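Local coordinates for enoyl-CoA hydratase/isomerase family protein (Mycobacterium tuberculosis, PDB 4FN7), which probably acts as an enoyl-CoA hydratase or isomerase of the crotonase superfamily, working on unsaturated acyl-CoA thioesters in lipid metabolism, at residues Leu85-Arg88 / Leu89-Pro93; His201-Ala204 / Ala205-Arg209. All coordinates share one frame; numbering follows the deposited sequence. Where two conformers were deposited one is given.

Interaction 1 (Leu85-Arg88 / Leu89-Pro93); sequences LAYR and LLSYP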
loop_
_atom_site.group_PDB
_atom_site.type_symbol
_atom_site.label_atom_id
_atom_site.label_comp_id
_atom_site.label_asym_id
_atom_site.label_seq_id
_atom_site.Cartn_x
_atom_site.Cartn_y
_atom_site.Cartn_z
ATOM N N LEU A 85 21.103 7.315 -10.410
ATOM C CA LEU A 85 20.182 8.026 -11.288
ATOM C C LEU A 85 18.762 8.002 -10.712
ATOM O O LEU A 85 18.062 9.015 -10.707
ATOM C CB LEU A 85 20.211 7.403 -12.684
ATOM C CG LEU A 85 19.375 8.085 -13.755
ATOM C CD1 LEU A 85 19.824 9.528 -13.936
ATOM C CD2 LEU A 85 19.506 7.318 -15.056
ATOM N N ALA A 86 18.334 6.846 -10.217
ATOM C CA ALA A 86 17.030 6.752 -9.576
ATOM C C ALA A 86 16.940 7.696 -8.376
ATOM O O ALA A 86 15.954 8.405 -8.209
ATOM C CB ALA A 86 16.742 5.310 -9.151
ATOM N N TYR A 87 17.978 7.705 -7.547
ATOM C CA TYR A 87 18.012 8.603 -6.403
ATOM C C TYR A 87 17.902 10.063 -6.868
ATOM O O TYR A 87 17.144 10.857 -6.304
ATOM C CB TYR A 87 19.296 8.389 -5.598
ATOM C CG TYR A 87 19.339 9.156 -4.299
ATOM C CD1 TYR A 87 19.085 8.525 -3.087
ATOM C CD2 TYR A 87 19.631 10.519 -4.282
ATOM C CE1 TYR A 87 19.124 9.230 -1.890
ATOM C CE2 TYR A 87 19.670 11.228 -3.095
ATOM C CZ TYR A 87 19.416 10.582 -1.902
ATOM O OH TYR A 87 19.452 11.301 -0.730
ATOM N N ARG A 88 18.662 10.406 -7.903
ATOM C CA ARG A 88 18.666 11.765 -8.443
ATOM C C ARG A 88 17.274 12.189 -8.894
ATOM O O ARG A 88 16.831 13.305 -8.620
ATOM C CB ARG A 88 19.646 11.874 -9.611
ATOM C CG ARG A 88 19.823 13.291 -10.113
ATOM C CD ARG A 88 20.819 13.365 -11.248
ATOM N NE ARG A 88 21.024 14.763 -11.628
ATOM C CZ ARG A 88 21.776 15.174 -12.641
ATOM N NH1 ARG A 88 22.405 14.302 -13.415
ATOM N NH2 ARG A 88 21.883 16.472 -12.881
ATOM N N LEU A 89 16.566 11.294 -9.572
ATOM C CA LEU A 89 15.244 11.627 -10.074
ATOM C C LEU A 89 14.172 11.648 -8.987
ATOM O O LEU A 89 13.297 12.506 -9.005
ATOM C CB LEU A 89 14.851 10.694 -11.220
ATOM C CG LEU A 89 15.638 10.986 -12.504
ATOM C CD1 LEU A 89 15.476 9.854 -13.504
ATOM C CD2 LEU A 89 15.212 12.321 -13.122
ATOM N N LEU A 90 14.228 10.704 -8.048
ATOM C CA LEU A 90 13.266 10.675 -6.950
ATOM C C LEU A 90 13.399 11.900 -6.053
ATOM O O LEU A 90 12.438 12.300 -5.403
ATOM C CB LEU A 90 13.442 9.408 -6.113
ATOM C CG LEU A 90 12.772 8.141 -6.662
ATOM C CD1 LEU A 90 13.257 6.903 -5.914
ATOM C CD2 LEU A 90 11.253 8.234 -6.622
ATOM N N SER A 91 14.594 12.489 -6.022
ATOM C CA SER A 91 14.811 13.661 -5.184
ATOM C C SER A 91 14.796 14.956 -5.994
ATOM O O SER A 91 15.028 16.039 -5.453
ATOM C CB SER A 91 16.121 13.526 -4.409
ATOM O OG SER A 91 17.223 13.457 -5.289
ATOM N N TYR A 92 14.496 14.847 -7.282
ATOM C CA TYR A 92 14.584 15.993 -8.183
ATOM C C TYR A 92 13.655 17.123 -7.740
ATOM O O TYR A 92 12.500 16.880 -7.424
ATOM C CB TYR A 92 14.285 15.558 -9.624
ATOM C CG TYR A 92 14.863 16.514 -10.633
ATOM C CD1 TYR A 92 16.236 16.585 -10.831
ATOM C CD2 TYR A 92 14.049 17.373 -11.358
ATOM C CE1 TYR A 92 16.783 17.480 -11.732
ATOM C CE2 TYR A 92 14.591 18.268 -12.264
ATOM C CZ TYR A 92 15.955 18.314 -12.443
ATOM O OH TYR A 92 16.487 19.216 -13.337
ATOM N N PRO A 93 14.163 18.371 -7.721
ATOM C CA PRO A 93 13.347 19.455 -7.155
ATOM C C PRO A 93 12.214 19.955 -8.058
ATOM O O PRO A 93 11.455 20.826 -7.632
ATOM C CB PRO A 93 14.371 20.571 -6.899
ATOM C CG PRO A 93 15.459 20.298 -7.844
ATOM C CD PRO A 93 15.537 18.806 -8.017
#

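Interaction 2 (His201-Ala204 / Ala205-Arg209); sequences HAHA and ATKLR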
loop_
_atom_site.group_PDB
_atom_site.type_symbol
_atom_site.label_atom_id
_atom_site.label_comp_id
_atom_site.label_asym_id
_atom_site.label_seq_id
_atom_site.Cartn_x
_atom_site.Cartn_y
_atom_site.Cartn_z
ATOM N N HIS A 201 8.884 25.325 -4.617
ATOM C CA HIS A 201 9.485 25.154 -3.300
ATOM C C HIS A 201 8.714 24.116 -2.484
ATOM O O HIS A 201 9.310 23.229 -1.862
ATOM C CB HIS A 201 9.513 26.495 -2.560
ATOM C CG HIS A 201 10.153 26.429 -1.210
ATOM N ND1 HIS A 201 9.466 26.046 -0.078
ATOM C CD2 HIS A 201 11.416 26.706 -0.808
ATOM C CE1 HIS A 201 10.280 26.082 0.962
ATOM N NE2 HIS A 201 11.469 26.484 0.547
ATOM N N ALA A 202 7.391 24.233 -2.483
ATOM C CA ALA A 202 6.543 23.321 -1.718
ATOM C C ALA A 202 6.582 21.912 -2.310
ATOM O O ALA A 202 6.601 20.926 -1.573
ATOM C CB ALA A 202 5.113 23.837 -1.673
ATOM N N HIS A 203 6.587 21.823 -3.635
ATOM C CA HIS A 203 6.684 20.533 -4.307
ATOM C C HIS A 203 7.978 19.817 -3.929
ATOM O O HIS A 203 7.966 18.641 -3.543
ATOM C CB HIS A 203 6.624 20.711 -5.826
ATOM C CG HIS A 203 6.982 19.470 -6.583
ATOM N ND1 HIS A 203 6.164 18.359 -6.625
ATOM C CD2 HIS A 203 8.090 19.149 -7.293
ATOM C CE1 HIS A 203 6.749 17.415 -7.343
ATOM N NE2 HIS A 203 7.913 17.871 -7.767
ATOM N N ALA A 204 9.095 20.524 -4.046
ATOM C CA ALA A 204 10.403 19.944 -3.773
ATOM C C ALA A 204 10.515 19.479 -2.329
ATOM O O ALA A 204 11.016 18.390 -2.057
ATOM C CB ALA A 204 11.499 20.950 -4.094
ATOM N N ALA A 205 10.050 20.301 -1.396
ATOM C CA ALA A 205 10.160 19.958 0.016
ATOM C C ALA A 205 9.240 18.798 0.373
ATOM O O ALA A 205 9.629 17.885 1.103
ATOM C CB ALA A 205 9.841 21.160 0.876
ATOM N N THR A 206 8.016 18.843 -0.142
ATOM C CA THR A 206 7.022 17.818 0.161
ATOM C C THR A 206 7.421 16.457 -0.416
ATOM O O THR A 206 7.311 15.433 0.267
ATOM C CB THR A 206 5.615 18.255 -0.318
ATOM O OG1 THR A 206 5.244 19.464 0.357
ATOM C CG2 THR A 206 4.569 17.189 -0.019
ATOM N N LYS A 207 7.911 16.434 -1.650
ATOM C CA LYS A 207 8.272 15.148 -2.241
ATOM C C LYS A 207 9.399 14.485 -1.457
ATOM O O LYS A 207 9.387 13.268 -1.269
ATOM C CB LYS A 207 8.601 15.266 -3.734
ATOM C CG LYS A 207 9.947 15.884 -4.055
ATOM C CD LYS A 207 9.991 16.400 -5.487
ATOM C CE LYS A 207 9.913 15.264 -6.498
ATOM N NZ LYS A 207 9.971 15.775 -7.907
ATOM N N LEU A 208 10.362 15.272 -0.980
ATOM C CA LEU A 208 11.434 14.713 -0.154
ATOM C C LEU A 208 10.880 14.131 1.148
ATOM O O LEU A 208 11.283 13.046 1.568
ATOM C CB LEU A 208 12.525 15.751 0.124
ATOM C CG LEU A 208 13.319 16.199 -1.102
ATOM C CD1 LEU A 208 14.309 17.281 -0.723
ATOM C CD2 LEU A 208 14.037 15.019 -1.755
ATOM N N ARG A 209 9.950 14.839 1.779
ATOM C CA ARG A 209 9.327 14.322 2.998
ATOM C C ARG A 209 8.582 13.026 2.714
ATOM O O ARG A 209 8.629 12.084 3.513
ATOM C CB ARG A 209 8.365 15.345 3.597
ATOM C CG ARG A 209 9.051 16.591 4.145
ATOM C CD ARG A 209 8.045 17.507 4.809
ATOM N NE ARG A 209 8.714 18.637 5.435
ATOM C CZ ARG A 209 8.142 19.475 6.293
ATOM N NH1 ARG A 209 6.867 19.330 6.632
ATOM N NH2 ARG A 209 8.854 20.463 6.818
#

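Interaction 1 (Leu85-Arg88 / Leu89-Pro93)
Tyr-87 O is held twice by Ser-91: in one of the two modelled conformers of this serine OG gives it a hydrogen bond of 2.8 Å, and Ser-91 N gives another of 3.0 Å. The two donors come from opposite faces of the carbonyl plane, so they do not compete for the same approach. In that conformer a chi1 of 62° sets OG between the backbone N and the carbonyl carbon of Ser-91, turned back over the preceding turn; there it also lies obliquely beside the Tyr-87 ring, 3.9 Å from CD2. The N-H...O bond from Ser-91 N to Tyr-87 O is bent, 138° at the hydrogen, whereas Leu-90 N meets Ala-86 O at 2.9 Å and 167°. This loss of straightness coincides with the C-terminal end of helix 73-90, where the chain turns towards Pro-93. Beyond it, the Tyr-92 ring brings its edge to Arg-88 O, with CD1 at 4.0 Å, and carries Pro-93 CD over one face. The extended Arg-88 side chain leaves the turn for helix 28-44, where Asp-39 and Asp-42 form salt bridges with its guanidinium; Asp-42 also bonds Tyr-92 OH. The serine hydroxyl can thus add a second donor to a bent backbone bond just as the helix gives out.

Interaction 2 (His201-Ala204 / Ala205-Arg209)
His-201 O takes the amide of Ala-205 at 3.1 Å, an ordinary i to i+4 helix bond, and Ala-205 CB rests against the same oxygen. At Ala-202 the carbonyl is gripped twice: Thr-206 N reaches O at 2.9 Å, and Thr-206 OG1 reaches that O at 2.8 Å from the other face of the carbonyl plane. The hydroxyl gets there because chi1 of -60° sets OG1 beside its own backbone N, pointing back down the helix; OG1 also makes a weak hydrogen bond with Ile-137 N of the second subunit. These residues belong to helix 200-223, part of the C-terminal helical region of this crotonase-family chain, and this side of it lies against the second subunit in the trimeric assembly, with Ala-202 packed on Met-135 there. His-203 carries the main side-chain contact. Lys-207 CD lies over one face of the imidazole, 3.4 Å from His-203 NE2, and a bend at chi3 (-67°) brings NZ back to donate to NE2 at 2.9 Å, 31° out of the ring plane. His-203 ND1 is bonded to Gly-159 O of the second subunit, so both ring nitrogens are engaged. Lys-207 NZ also forms a salt bridge with Asp-116 and a hydrogen bond with Tyr-92 O. Finally, the bond from Leu-208 N to Ala-204 O is weak, at 3.4 Å, and Leu-208 CG packs 3.3 Å from that oxygen.

How the interactions relate
From the N terminus, interaction 1 comes first, at the C-terminal end of helix 73-90 and the turn leading towards strand 96-100; interaction 2 follows more than a hundred residues later, near the start of helix 200-223. Each spans a few adjoining residues, so neither closes a long loop, and the two run in series without nesting or crossing. Their centres are 12 Å apart, yet they touch: Lys-207 NZ lies 2.8 Å from Tyr-92 O, a probable hydrogen bond, and Ser-91 CB packs 3.7 Å from Leu-208 CD2. The turn at 91-93 thus ties the late helix, with its subunit interface, to helix 73-90.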